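Local coordinates for protein methyl-accepting/DNA response regulator (PDB 3D6W) that probably binds DNA through this LytTR domain, the C-terminal part of a putative phosphorelay response regulator, at residues Leu24-Val33 and Tyr44-Leu53. Sequence-based numbering, arbitrary orientation.
Sequences LEAKDKKTYV and YSLQEFEYLL
Leu24 of the hairpin 24-33 presses one methyl, CD2, onto the middle of the Phe49 ring, 3.4 Å from the ring centroid and 12° off the normal, a CH-pi contact over the face. Its other branch, CD1, passes on to meet Leu53 CD1 tip to tip at 3.8 Å, so the forked end of one leucine engages two residues a helical turn apart. Leu46, at the start of helix 46-52, spreads its two methyls over the hairpin: CD2 drops into the groove between the two strands, resting on Leu24 CB and Thr31 CG2, while CD1 lies over Ala26, 3.8 Å from its CB and 4.0 Å from its backbone N. Val33 CG2 adds a looser touch on Phe49 CZ.

Thr31 makes both an apolar and a polar contact. OG1 lies beside the backbone N (chi1 -59°), which puts the methyl CG2 anti to that N; the methyl approaches the Phe49 ring obliquely, CG2 to CE2 3.9 Å, and OG1 donates a hydrogen bond to Tyr44 O, 2.7 Å long and in the carbonyl plane. This bond ties the hairpin to the chain just before the helix, whose first turn is closed by a capping box: Ser45 OG accepts from Glu48 N and Glu48 OE1 from Ser45 N.

The helix runs nearly antiparallel to strand 24-27 (162°) and packs on the five-stranded antiparallel sheet of the LytTR domain. Ile66 of strand 65-68 extends the bed under Leu46 and Phe49, Phe58 of strand 58-62 meets Leu53, and His42 of strand 39-42 packs edge-to-face with Phe49, while Val5 of strand 4-8 touches the Phe49 side chain.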
ATOM      1  N   LEU A  24       2.445 -18.276  12.619  1.00 51.88           N
ATOM      2  CA  LEU A  24       3.705 -18.968  12.847  1.00 52.72           C
ATOM      3  C   LEU A  24       3.440 -19.859  14.032  1.00 55.11           C
ATOM      4  O   LEU A  24       2.684 -19.480  14.938  1.00 55.39           O
ATOM      5  CB  LEU A  24       4.892 -18.011  13.131  1.00 52.44           C
ATOM      6  CG  LEU A  24       5.405 -17.064  12.043  1.00 51.64           C
ATOM      7  CD1 LEU A  24       4.571 -15.766  11.929  1.00 51.46           C
ATOM      8  CD2 LEU A  24       6.795 -16.678  12.318  1.00 51.70           C
ATOM      9  N   GLU A  25       4.020 -21.055  14.011  1.00 57.81           N
ATOM     10  CA  GLU A  25       3.823 -22.012  15.094  1.00 59.82           C
ATOM     11  C   GLU A  25       5.137 -22.620  15.579  1.00 60.44           C
ATOM     12  O   GLU A  25       5.911 -23.157  14.764  1.00 59.87           O
ATOM     13  CB  GLU A  25       2.884 -23.141  14.675  1.00 59.79           C
ATOM     14  CG  GLU A  25       2.715 -24.198  15.788  1.00 59.72           C
ATOM     15  CD  GLU A  25       1.728 -25.277  15.450  1.00 61.31           C
ATOM     16  OE1 GLU A  25       1.249 -25.968  16.403  1.00 61.35           O
ATOM     17  OE2 GLU A  25       1.434 -25.401  14.242  1.00 60.92           O
ATOM     18  N   ALA A  26       5.362 -22.539  16.900  1.00 61.72           N
ATOM     19  CA  ALA A  26       6.437 -23.296  17.564  1.00 62.89           C
ATOM     20  C   ALA A  26       5.928 -24.718  17.836  1.00 65.56           C
ATOM     21  O   ALA A  26       4.933 -24.953  18.528  1.00 65.20           O
ATOM     22  CB  ALA A  26       6.881 -22.629  18.847  1.00 62.69           C
ATOM     23  N   LYS A  27       6.615 -25.670  17.253  1.00 69.29           N
ATOM     24  CA  LYS A  27       6.183 -27.057  17.306  1.00 72.27           C
ATOM     25  C   LYS A  27       7.383 -27.956  17.092  1.00 74.02           C
ATOM     26  O   LYS A  27       8.206 -27.711  16.217  1.00 74.45           O
ATOM     27  CB  LYS A  27       5.151 -27.298  16.206  1.00 72.85           C
ATOM     28  CG  LYS A  27       4.539 -28.668  16.153  1.00 71.39           C
ATOM     29  CD  LYS A  27       4.028 -28.946  14.763  1.00 73.27           C
ATOM     30  CE  LYS A  27       2.978 -30.018  14.796  1.00 75.03           C
ATOM     31  NZ  LYS A  27       3.228 -31.045  13.739  1.00 77.07           N
ATOM     32  N   ASP A  28       7.480 -28.995  17.914  1.00 76.84           N
ATOM     33  CA  ASP A  28       8.548 -29.988  17.790  1.00 77.59           C
ATOM     34  C   ASP A  28       9.957 -29.305  17.680  1.00 77.95           C
ATOM     35  O   ASP A  28      10.799 -29.748  16.888  1.00 78.11           O
ATOM     36  CB  ASP A  28       8.252 -30.868  16.577  1.00 78.53           C
ATOM     37  CG  ASP A  28       6.895 -31.638  16.683  1.00 81.48           C
ATOM     38  OD1 ASP A  28       6.575 -32.219  17.753  1.00 85.00           O
ATOM     39  OD2 ASP A  28       6.171 -31.692  15.655  1.00 84.66           O
ATOM     40  N   LYS A  29      10.157 -28.212  18.455  1.00 77.54           N
ATOM     41  CA  LYS A  29      11.432 -27.439  18.579  1.00 76.82           C
ATOM     42  C   LYS A  29      11.845 -26.577  17.361  1.00 76.10           C
ATOM     43  O   LYS A  29      12.982 -26.073  17.296  1.00 75.77           O
ATOM     44  CB  LYS A  29      12.594 -28.339  19.000  1.00 77.31           C
ATOM     45  CG  LYS A  29      12.379 -29.035  20.339  1.00 79.61           C
ATOM     46  CD  LYS A  29      13.394 -28.601  21.420  1.00 82.32           C
ATOM     47  CE  LYS A  29      14.831 -29.099  21.113  1.00 81.95           C
ATOM     48  NZ  LYS A  29      15.539 -29.546  22.336  1.00 81.33           N
ATOM     49  N   LYS A  30      10.910 -26.382  16.430  1.00 74.77           N
ATOM     50  CA  LYS A  30      11.135 -25.543  15.232  1.00 73.86           C
ATOM     51  C   LYS A  30      10.061 -24.498  15.110  1.00 70.12           C
ATOM     52  O   LYS A  30       9.008 -24.626  15.711  1.00 69.63           O
ATOM     53  CB  LYS A  30      11.119 -26.417  13.957  1.00 73.69           C
ATOM     54  CG  LYS A  30      12.298 -27.382  13.869  1.00 75.38           C
ATOM     55  CD  LYS A  30      12.012 -28.590  12.974  1.00 76.35           C
ATOM     56  CE  LYS A  30      10.842 -29.442  13.511  1.00 78.74           C
ATOM     57  NZ  LYS A  30      11.064 -30.932  13.384  1.00 79.28           N
ATOM     58  N   THR A  31      10.318 -23.485  14.295  1.00 66.89           N
ATOM     59  CA  THR A  31       9.280 -22.524  13.897  1.00 65.08           C
ATOM     60  C   THR A  31       8.731 -22.843  12.529  1.00 63.67           C
ATOM     61  O   THR A  31       9.467 -22.932  11.576  1.00 62.84           O
ATOM     62  CB  THR A  31       9.810 -21.079  13.868  1.00 64.71           C
ATOM     63  OG1 THR A  31      10.285 -20.772  15.166  1.00 62.99           O
ATOM     64  CG2 THR A  31       8.716 -20.070  13.458  1.00 63.56           C
ATOM     65  N   TYR A  32       7.420 -22.996  12.445  1.00 62.97           N
ATOM     66  CA  TYR A  32       6.759 -23.238  11.185  1.00 62.51           C
ATOM     67  C   TYR A  32       6.067 -21.958  10.803  1.00 61.62           C
ATOM     68  O   TYR A  32       5.282 -21.439  11.557  1.00 59.82           O
ATOM     69  CB  TYR A  32       5.744 -24.363  11.323  1.00 62.96           C
ATOM     70  CG  TYR A  32       6.400 -25.688  11.421  1.00 63.75           C
ATOM     71  CD1 TYR A  32       6.757 -26.229  12.670  1.00 64.37           C
ATOM     72  CD2 TYR A  32       6.699 -26.405  10.270  1.00 63.97           C
ATOM     73  CE1 TYR A  32       7.382 -27.450  12.771  1.00 63.90           C
ATOM     74  CE2 TYR A  32       7.326 -27.637  10.354  1.00 65.20           C
ATOM     75  CZ  TYR A  32       7.670 -28.154  11.606  1.00 64.90           C
ATOM     76  OH  TYR A  32       8.297 -29.375  11.660  1.00 66.11           O
ATOM     77  N   VAL A  33       6.405 -21.459   9.627  1.00 61.66           N
ATOM     78  CA  VAL A  33       5.758 -20.315   9.021  1.00 61.87           C
ATOM     79  C   VAL A  33       4.682 -20.851   8.060  1.00 62.05           C
ATOM     80  O   VAL A  33       4.983 -21.503   7.059  1.00 61.79           O
ATOM     81  CB  VAL A  33       6.801 -19.405   8.308  1.00 62.18           C
ATOM     82  CG1 VAL A  33       6.180 -18.077   7.945  1.00 61.84           C
ATOM     83  CG2 VAL A  33       8.016 -19.174   9.201  1.00 60.44           C
ATOM     84  N   TYR A  44      14.426 -18.692  13.124  1.00 64.49           N
ATOM     85  CA  TYR A  44      14.195 -17.748  14.222  1.00 63.96           C
ATOM     86  C   TYR A  44      13.110 -18.244  15.121  1.00 62.69           C
ATOM     87  O   TYR A  44      12.219 -18.954  14.691  1.00 62.31           O
ATOM     88  CB  TYR A  44      13.778 -16.362  13.735  1.00 65.08           C
ATOM     89  CG  TYR A  44      14.786 -15.577  12.960  1.00 65.75           C
ATOM     90  CD1 TYR A  44      16.138 -15.886  12.974  1.00 67.27           C
ATOM     91  CD2 TYR A  44      14.374 -14.495  12.209  1.00 68.59           C
ATOM     92  CE1 TYR A  44      17.041 -15.153  12.233  1.00 67.96           C
ATOM     93  CE2 TYR A  44      15.280 -13.751  11.464  1.00 68.78           C
ATOM     94  CZ  TYR A  44      16.596 -14.086  11.485  1.00 67.12           C
ATOM     95  OH  TYR A  44      17.455 -13.337  10.739  1.00 68.22           O
ATOM     96  N   SER A  45      13.178 -17.825  16.377  1.00 61.92           N
ATOM     97  CA  SER A  45      12.242 -18.260  17.399  1.00 61.21           C
ATOM     98  C   SER A  45      11.074 -17.308  17.302  1.00 60.89           C
ATOM     99  O   SER A  45      11.140 -16.314  16.586  1.00 60.84           O
ATOM    100  CB  SER A  45      12.893 -18.185  18.798  1.00 60.63           C
ATOM    101  OG  SER A  45      13.103 -16.835  19.169  1.00 61.26           O
ATOM    102  N   LEU A  46      10.004 -17.617  18.019  1.00 60.97           N
ATOM    103  CA  LEU A  46       8.823 -16.772  18.041  1.00 60.86           C
ATOM    104  C   LEU A  46       9.127 -15.458  18.726  1.00 61.40           C
ATOM    105  O   LEU A  46       8.538 -14.404  18.421  1.00 61.30           O
ATOM    106  CB  LEU A  46       7.670 -17.491  18.732  1.00 60.45           C
ATOM    107  CG  LEU A  46       7.002 -18.650  17.992  1.00 59.06           C
ATOM    108  CD1 LEU A  46       5.726 -18.965  18.697  1.00 56.63           C
ATOM    109  CD2 LEU A  46       6.744 -18.375  16.480  1.00 56.73           C
ATOM    110  N   GLN A  47      10.082 -15.514  19.644  1.00 62.21           N
ATOM    111  CA  GLN A  47      10.546 -14.315  20.315  1.00 61.91           C
ATOM    112  C   GLN A  47      11.234 -13.370  19.312  1.00 61.17           C
ATOM    113  O   GLN A  47      10.954 -12.162  19.290  1.00 59.89           O
ATOM    114  CB  GLN A  47      11.438 -14.684  21.505  1.00 61.58           C
ATOM    115  CG  GLN A  47      11.763 -13.465  22.397  1.00 63.42           C
ATOM    116  CD  GLN A  47      12.881 -13.732  23.413  1.00 64.22           C
ATOM    117  OE1 GLN A  47      12.995 -13.039  24.420  1.00 70.90           O
ATOM    118  NE2 GLN A  47      13.722 -14.707  23.130  1.00 65.38           N
ATOM    119  N   GLU A  48      12.118 -13.926  18.481  1.00 61.05           N
ATOM    120  CA  GLU A  48      12.777 -13.152  17.438  1.00 61.50           C
ATOM    121  C   GLU A  48      11.798 -12.598  16.407  1.00 60.76           C
ATOM    122  O   GLU A  48      11.848 -11.414  16.061  1.00 60.41           O
ATOM    123  CB  GLU A  48      13.867 -13.962  16.766  1.00 61.77           C
ATOM    124  CG  GLU A  48      15.098 -14.102  17.714  1.00 64.39           C
ATOM    125  CD  GLU A  48      16.074 -15.266  17.404  1.00 63.87           C
ATOM    126  OE1 GLU A  48      15.738 -16.263  16.708  1.00 63.24           O
ATOM    127  OE2 GLU A  48      17.200 -15.156  17.928  1.00 68.21           O
ATOM    128  N   PHE A  49      10.896 -13.433  15.926  1.00 60.08           N
ATOM    129  CA  PHE A  49       9.838 -12.952  15.044  1.00 59.74           C
ATOM    130  C   PHE A  49       8.987 -11.835  15.653  1.00 59.52           C
ATOM    131  O   PHE A  49       8.559 -10.951  14.939  1.00 59.32           O
ATOM    132  CB  PHE A  49       8.940 -14.102  14.568  1.00 59.41           C
ATOM    133  CG  PHE A  49       9.454 -14.807  13.358  1.00 58.45           C
ATOM    134  CD1 PHE A  49       9.468 -14.177  12.137  1.00 59.31           C
ATOM    135  CD2 PHE A  49       9.915 -16.102  13.435  1.00 59.28           C
ATOM    136  CE1 PHE A  49       9.941 -14.831  10.996  1.00 59.58           C
ATOM    137  CE2 PHE A  49      10.377 -16.755  12.308  1.00 58.97           C
ATOM    138  CZ  PHE A  49      10.386 -16.118  11.093  1.00 58.62           C
ATOM    139  N   GLU A  50       8.728 -11.856  16.951  1.00 59.90           N
ATOM    140  CA  GLU A  50       7.968 -10.762  17.554  1.00 60.98           C
ATOM    141  C   GLU A  50       8.652  -9.399  17.403  1.00 60.69           C
ATOM    142  O   GLU A  50       8.004  -8.358  17.323  1.00 61.09           O
ATOM    143  CB  GLU A  50       7.733 -11.006  19.037  1.00 61.30           C
ATOM    144  CG  GLU A  50       6.593 -11.915  19.346  1.00 62.87           C
ATOM    145  CD  GLU A  50       6.202 -11.822  20.814  1.00 63.39           C
ATOM    146  OE1 GLU A  50       6.732 -12.650  21.580  1.00 62.18           O
ATOM    147  OE2 GLU A  50       5.379 -10.917  21.178  1.00 64.88           O
ATOM    148  N   TYR A  51       9.973  -9.411  17.420  1.00 60.43           N
ATOM    149  CA  TYR A  51      10.738  -8.229  17.209  1.00 59.53           C
ATOM    150  C   TYR A  51      10.622  -7.785  15.738  1.00 58.87           C
ATOM    151  O   TYR A  51      10.455  -6.612  15.450  1.00 57.91           O
ATOM    152  CB  TYR A  51      12.214  -8.463  17.624  1.00 60.13           C
ATOM    153  CG  TYR A  51      13.137  -7.336  17.158  1.00 60.63           C
ATOM    154  CD1 TYR A  51      13.214  -6.126  17.873  1.00 60.30           C
ATOM    155  CD2 TYR A  51      13.848  -7.444  15.966  1.00 59.27           C
ATOM    156  CE1 TYR A  51      14.006  -5.069  17.436  1.00 60.07           C
ATOM    157  CE2 TYR A  51      14.638  -6.395  15.513  1.00 60.70           C
ATOM    158  CZ  TYR A  51      14.724  -5.201  16.255  1.00 61.51           C
ATOM    159  OH  TYR A  51      15.546  -4.164  15.804  1.00 61.75           O
ATOM    160  N   LEU A  52      10.687  -8.724  14.805  1.00 59.17           N
ATOM    161  CA  LEU A  52      10.879  -8.344  13.411  1.00 59.78           C
ATOM    162  C   LEU A  52       9.610  -8.154  12.578  1.00 58.88           C
ATOM    163  O   LEU A  52       9.613  -7.437  11.580  1.00 58.40           O
ATOM    164  CB  LEU A  52      11.872  -9.280  12.743  1.00 59.99           C
ATOM    165  CG  LEU A  52      11.472 -10.607  12.187  1.00 62.34           C
ATOM    166  CD1 LEU A  52      11.025 -10.443  10.716  1.00 63.11           C
ATOM    167  CD2 LEU A  52      12.716 -11.578  12.324  1.00 61.78           C
ATOM    168  N   LEU A  53       8.526  -8.755  13.030  1.00 58.60           N
ATOM    169  CA  LEU A  53       7.277  -8.704  12.330  1.00 58.14           C
ATOM    170  C   LEU A  53       6.566  -7.437  12.728  1.00 58.30           C
ATOM    171  O   LEU A  53       6.677  -6.996  13.892  1.00 58.20           O
ATOM    172  CB  LEU A  53       6.421  -9.930  12.657  1.00 58.30           C
ATOM    173  CG  LEU A  53       6.894 -11.318  12.168  1.00 57.08           C
ATOM    174  CD1 LEU A  53       6.051 -12.373  12.838  1.00 51.00           C
ATOM    175  CD2 LEU A  53       6.847 -11.428  10.647  1.00 54.58           C
TER